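Local coordinates for nigritoxine (Vibrio nigripulchritudo, PDB 5M41), which acts as a bacterial protein toxin against crustaceans and insects and has a fold described as new, at residues 290-295 / 342-347; 330-335 / 444-449. One frame throughout, in Å; residues are numbered along the deposited sequence.

Contact 1: residues 290-295 / 342-347; sequences GTQLLM and VAKLSK
Gln292 and Lys344 meet through different first torsions: Gln292 CG sits between its own backbone N and carbonyl carbon (chi1 77°), whereas Lys344 CG lies anti to the backbone N (chi1 -167°), and both chains then run out extended until amide and ammonium come together. They do so beside an antiparallel strand pairing, in which the start of strand 293-296 lies along strand 340-348 of an antiparallel sheet. Lys344 NZ donates to Gln292 OE1 over 3.0 Å, approaching in the carbonyl plane. The other end of the amide is also held, since Gln292 NE2 bonds to Val450 O of helix 444-457, and the two bonds together should fix how the flat group is turned.

Leu293 and Ala343 form the hydrogen-bonded pair of the ladder. Leu293 N reaches Ala343 O at 2.8 Å, almost straight at the hydrogen, and Ala343 N returns to Leu293 O at 2.9 Å. Next to it Leu294 and Val342 make the non-hydrogen-bonded pair, their side chains crossing at about a right angle where Leu294 CD1 rests 4.2 Å from Val342 CB. Val342 CG2 also packs against Gln292 CB. On the face that carries Leu293 and Ala343, the bent end of Met295 brings CE to 3.9 Å from Ala343 CB.

Where the direct ladder ends, one water continues it. Its donated bond to Thr291 O is unusually short and so of doubtful exact length; the bond it accepts from Leu345 N measures 2.9 Å.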
# COMPACT_ATOMS: atom_id res chain seq x y z
N GLY A 290 -6.55 -9.53 12.39
CA GLY A 290 -7.13 -10.83 12.16
C GLY A 290 -8.45 -10.81 11.39
O GLY A 290 -8.99 -11.87 11.08
N THR A 291 -8.98 -9.61 11.10
CA THR A 291 -10.24 -9.47 10.33
C THR A 291 -10.06 -8.59 9.07
O THR A 291 -9.20 -7.73 9.06
CB THR A 291 -11.38 -8.96 11.23
OG1 THR A 291 -12.56 -8.72 10.44
CG2 THR A 291 -10.99 -7.70 11.95
N GLN A 292 -10.84 -8.83 8.01
CA GLN A 292 -10.58 -8.17 6.71
C GLN A 292 -11.86 -7.94 5.91
O GLN A 292 -12.82 -8.65 6.12
CB GLN A 292 -9.58 -8.98 5.89
CG GLN A 292 -10.15 -10.24 5.20
CD GLN A 292 -9.02 -11.16 4.76
OE1 GLN A 292 -7.93 -11.14 5.34
NE2 GLN A 292 -9.26 -11.95 3.74
N LEU A 293 -11.85 -6.96 5.01
CA LEU A 293 -12.99 -6.75 4.10
C LEU A 293 -12.57 -6.84 2.64
O LEU A 293 -11.84 -5.97 2.15
CB LEU A 293 -13.70 -5.42 4.38
CG LEU A 293 -14.90 -4.96 3.53
CD1 LEU A 293 -16.07 -5.94 3.57
CD2 LEU A 293 -15.35 -3.59 4.03
N LEU A 294 -13.02 -7.89 1.96
CA LEU A 294 -12.66 -8.11 0.56
C LEU A 294 -13.72 -7.46 -0.30
O LEU A 294 -14.91 -7.69 -0.09
CB LEU A 294 -12.60 -9.62 0.25
CG LEU A 294 -12.09 -9.94 -1.16
CD1 LEU A 294 -10.72 -9.30 -1.45
CD2 LEU A 294 -12.06 -11.44 -1.43
N MET A 295 -13.31 -6.66 -1.28
CA MET A 295 -14.26 -5.95 -2.13
C MET A 295 -13.81 -6.00 -3.58
O MET A 295 -12.65 -6.29 -3.88
CB MET A 295 -14.36 -4.49 -1.70
CG MET A 295 -14.86 -4.29 -0.28
SD MET A 295 -14.60 -2.60 0.29
CE MET A 295 -12.86 -2.57 0.71
N VAL A 342 -8.53 -5.64 -0.77
CA VAL A 342 -8.84 -5.96 0.61
C VAL A 342 -8.53 -4.75 1.50
O VAL A 342 -7.49 -4.10 1.33
CB VAL A 342 -8.11 -7.26 1.08
CG1 VAL A 342 -6.60 -7.08 1.13
CG2 VAL A 342 -8.65 -7.74 2.42
N ALA A 343 -9.46 -4.41 2.39
CA ALA A 343 -9.18 -3.46 3.46
C ALA A 343 -8.89 -4.28 4.71
O ALA A 343 -9.59 -5.26 4.99
CB ALA A 343 -10.36 -2.54 3.71
N LYS A 344 -7.85 -3.88 5.43
CA LYS A 344 -7.44 -4.56 6.64
C LYS A 344 -6.72 -3.57 7.54
O LYS A 344 -5.86 -2.83 7.06
CB LYS A 344 -6.49 -5.71 6.27
CG LYS A 344 -6.22 -6.69 7.40
CD LYS A 344 -5.78 -8.06 6.87
CE LYS A 344 -5.69 -9.10 8.01
NZ LYS A 344 -5.98 -10.49 7.50
N LEU A 345 -7.07 -3.58 8.83
CA LEU A 345 -6.47 -2.70 9.83
C LEU A 345 -5.37 -3.45 10.55
O LEU A 345 -5.51 -4.66 10.79
CB LEU A 345 -7.49 -2.30 10.90
CG LEU A 345 -8.71 -1.54 10.39
CD1 LEU A 345 -9.74 -1.44 11.50
CD2 LEU A 345 -8.30 -0.16 9.88
N SER A 346 -4.30 -2.73 10.88
CA SER A 346 -3.25 -3.25 11.73
C SER A 346 -3.01 -2.22 12.81
O SER A 346 -3.12 -1.03 12.56
CB SER A 346 -1.94 -3.45 10.96
OG SER A 346 -2.04 -4.43 9.94
N LYS A 347 -2.68 -2.69 14.00
CA LYS A 347 -2.28 -1.83 15.08
C LYS A 347 -0.76 -1.84 15.07
O LYS A 347 -0.14 -2.83 14.69
CB LYS A 347 -2.82 -2.38 16.40
CG LYS A 347 -2.97 -1.33 17.48
CD LYS A 347 -3.25 -1.93 18.86
CE LYS A 347 -4.50 -2.80 18.87
NZ LYS A 347 -4.81 -3.27 20.25
O HOH W 1 -9.05 -5.37 9.87

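Contact 2: residues 330-335 / 444-449; sequences SLSLAA and KSFFER
Ala334 and Ser332, two residues apart on strand 328-336, present their CB atoms to a pair of phenylalanines in the first turn of helix 444-457. The strand and helix segments run at 79° to each other with their axes 11.2 Å apart, a spacing bridged mainly by side chains: a helix laid across a sheet, with aromatic rings filling the layer between.

The apolar contacts carry most of this. Ala334 CB is shared by both rings, 3.9 Å from Phe446 CE2 and 3.7 Å from Phe447 CE1, and so sits at the junction between them. Phe446 extends toward the strand because its CG is anti to the backbone N (chi1 172°), which brings the far end of the ring, CZ, to 3.9 Å from Ser332 CB. Within the helix the two rings also meet, Phe446 CD2 lying 3.8 Å above the centre of one face of Phe447.

A contact of another kind sets a ring carbon against a backbone oxygen. Phe447 has CG anti to the carbonyl carbon (chi1 -69°), and its ring approaches farther along the strand, where CE1 comes to 3.5 Å from Ala335 O.

No hydrogen bond joins the segments, and two polar side chains nearby have partners outside them. Ser332 OG, near Phe446 CE1, bonds to Asp368 OD1 on the neighbouring strand 366-370, while Arg449 forms a salt bridge from NH1 to Asp288 and lays one guanidinium face over the backbone of Ser445 and Phe446.

Strand 328-336 runs between strands 340-348 and 366-370, bonded to both. Helix 444-457 lies over the sheet face bearing Ser332 and Ala334, whereas Leu333 faces the other way, onto helix 386-396.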
# COMPACT_ATOMS: atom_id res chain seq x y z
N SER A 330 -2.68 1.21 10.87
CA SER A 330 -2.45 1.26 9.45
C SER A 330 -3.72 0.68 8.83
O SER A 330 -4.04 -0.49 9.07
CB SER A 330 -1.25 0.41 9.08
OG SER A 330 -1.16 0.25 7.67
N LEU A 331 -4.45 1.50 8.09
CA LEU A 331 -5.52 0.97 7.28
C LEU A 331 -4.92 0.65 5.91
O LEU A 331 -4.59 1.55 5.13
CB LEU A 331 -6.70 1.95 7.19
CG LEU A 331 -7.75 1.79 6.08
CD1 LEU A 331 -8.49 0.46 6.16
CD2 LEU A 331 -8.74 2.94 6.17
N SER A 332 -4.77 -0.64 5.64
CA SER A 332 -4.19 -1.11 4.39
C SER A 332 -5.27 -1.30 3.36
O SER A 332 -6.27 -1.95 3.63
CB SER A 332 -3.47 -2.46 4.57
OG SER A 332 -2.27 -2.31 5.32
N LEU A 333 -5.07 -0.74 2.17
CA LEU A 333 -5.93 -1.02 1.05
C LEU A 333 -5.02 -1.68 0.04
O LEU A 333 -4.15 -1.03 -0.57
CB LEU A 333 -6.55 0.27 0.53
CG LEU A 333 -7.42 1.01 1.56
CD1 LEU A 333 -7.71 2.42 1.08
CD2 LEU A 333 -8.72 0.25 1.82
N ALA A 334 -5.18 -2.99 -0.09
CA ALA A 334 -4.26 -3.81 -0.87
C ALA A 334 -5.00 -4.43 -2.02
O ALA A 334 -6.02 -5.07 -1.82
CB ALA A 334 -3.66 -4.91 -0.00
N ALA A 335 -4.49 -4.22 -3.23
CA ALA A 335 -5.00 -4.90 -4.40
C ALA A 335 -4.83 -6.41 -4.22
O ALA A 335 -3.92 -6.89 -3.52
CB ALA A 335 -4.29 -4.44 -5.64
N LYS A 444 4.79 -9.95 2.40
CA LYS A 444 4.58 -11.32 1.93
C LYS A 444 3.58 -12.05 2.82
O LYS A 444 2.60 -12.58 2.33
CB LYS A 444 5.92 -12.05 1.92
CG LYS A 444 5.93 -13.39 1.17
CD LYS A 444 7.12 -14.23 1.62
CE LYS A 444 7.66 -15.11 0.50
NZ LYS A 444 6.57 -15.85 -0.20
N SER A 445 3.80 -12.06 4.13
CA SER A 445 2.96 -12.86 5.00
C SER A 445 1.54 -12.28 5.11
O SER A 445 0.56 -13.03 5.19
CB SER A 445 3.60 -13.01 6.37
OG SER A 445 3.89 -11.74 6.90
N PHE A 446 1.43 -10.95 5.06
CA PHE A 446 0.14 -10.26 5.04
C PHE A 446 -0.78 -10.87 3.98
O PHE A 446 -1.94 -11.19 4.27
CB PHE A 446 0.41 -8.75 4.79
CG PHE A 446 -0.82 -7.92 4.54
CD1 PHE A 446 -1.42 -7.20 5.59
CD2 PHE A 446 -1.34 -7.79 3.25
CE1 PHE A 446 -2.53 -6.39 5.37
CE2 PHE A 446 -2.45 -6.98 3.02
CZ PHE A 446 -3.06 -6.28 4.08
N PHE A 447 -0.28 -11.03 2.76
CA PHE A 447 -1.05 -11.64 1.68
C PHE A 447 -1.32 -13.14 1.89
O PHE A 447 -2.39 -13.63 1.51
CB PHE A 447 -0.43 -11.35 0.30
CG PHE A 447 -0.55 -9.91 -0.10
CD1 PHE A 447 -1.74 -9.41 -0.56
CD2 PHE A 447 0.53 -9.04 0.05
CE1 PHE A 447 -1.87 -8.06 -0.89
CE2 PHE A 447 0.42 -7.70 -0.26
CZ PHE A 447 -0.79 -7.21 -0.74
N GLU A 448 -0.37 -13.85 2.50
CA GLU A 448 -0.59 -15.25 2.91
C GLU A 448 -1.76 -15.28 3.89
O GLU A 448 -2.64 -16.13 3.77
CB GLU A 448 0.66 -15.83 3.58
CG GLU A 448 1.84 -15.98 2.62
CD GLU A 448 3.16 -16.33 3.31
OE1 GLU A 448 3.27 -16.32 4.56
OE2 GLU A 448 4.12 -16.62 2.56
N ARG A 449 -1.79 -14.33 4.82
CA ARG A 449 -2.88 -14.28 5.80
C ARG A 449 -4.20 -14.00 5.12
O ARG A 449 -5.19 -14.68 5.39
CB ARG A 449 -2.61 -13.26 6.89
CG ARG A 449 -1.48 -13.67 7.83
CD ARG A 449 -1.16 -12.52 8.77
NE ARG A 449 0.27 -12.37 8.95
CZ ARG A 449 0.96 -11.25 8.78
NH1 ARG A 449 0.37 -10.11 8.44
NH2 ARG A 449 2.27 -11.28 8.99

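In the fold
Both contacts use strands of one antiparallel sheet, their centres about 8 Å apart. The join is the pairing of strands 328-336 and 340-348, with Val342 N 2.8 Å from Ala334 O and Lys344 O 2.8 Å from Ser332 N, both probable hydrogen bonds. Ala343 CB packs on Leu333 CD2 at 3.7 Å. Helix 444-457 serves both contacts: Phe446 touches Lys344 of contact 1 as well as strand 328-336, and later turns of the helix meet Gln292 and Leu294. Asp288 gives a further tie, salt-bridged to Arg449 and weakly paired with Lys344. The magnesium site at Val189, Glu192 and Asp195 includes no residue of either contact.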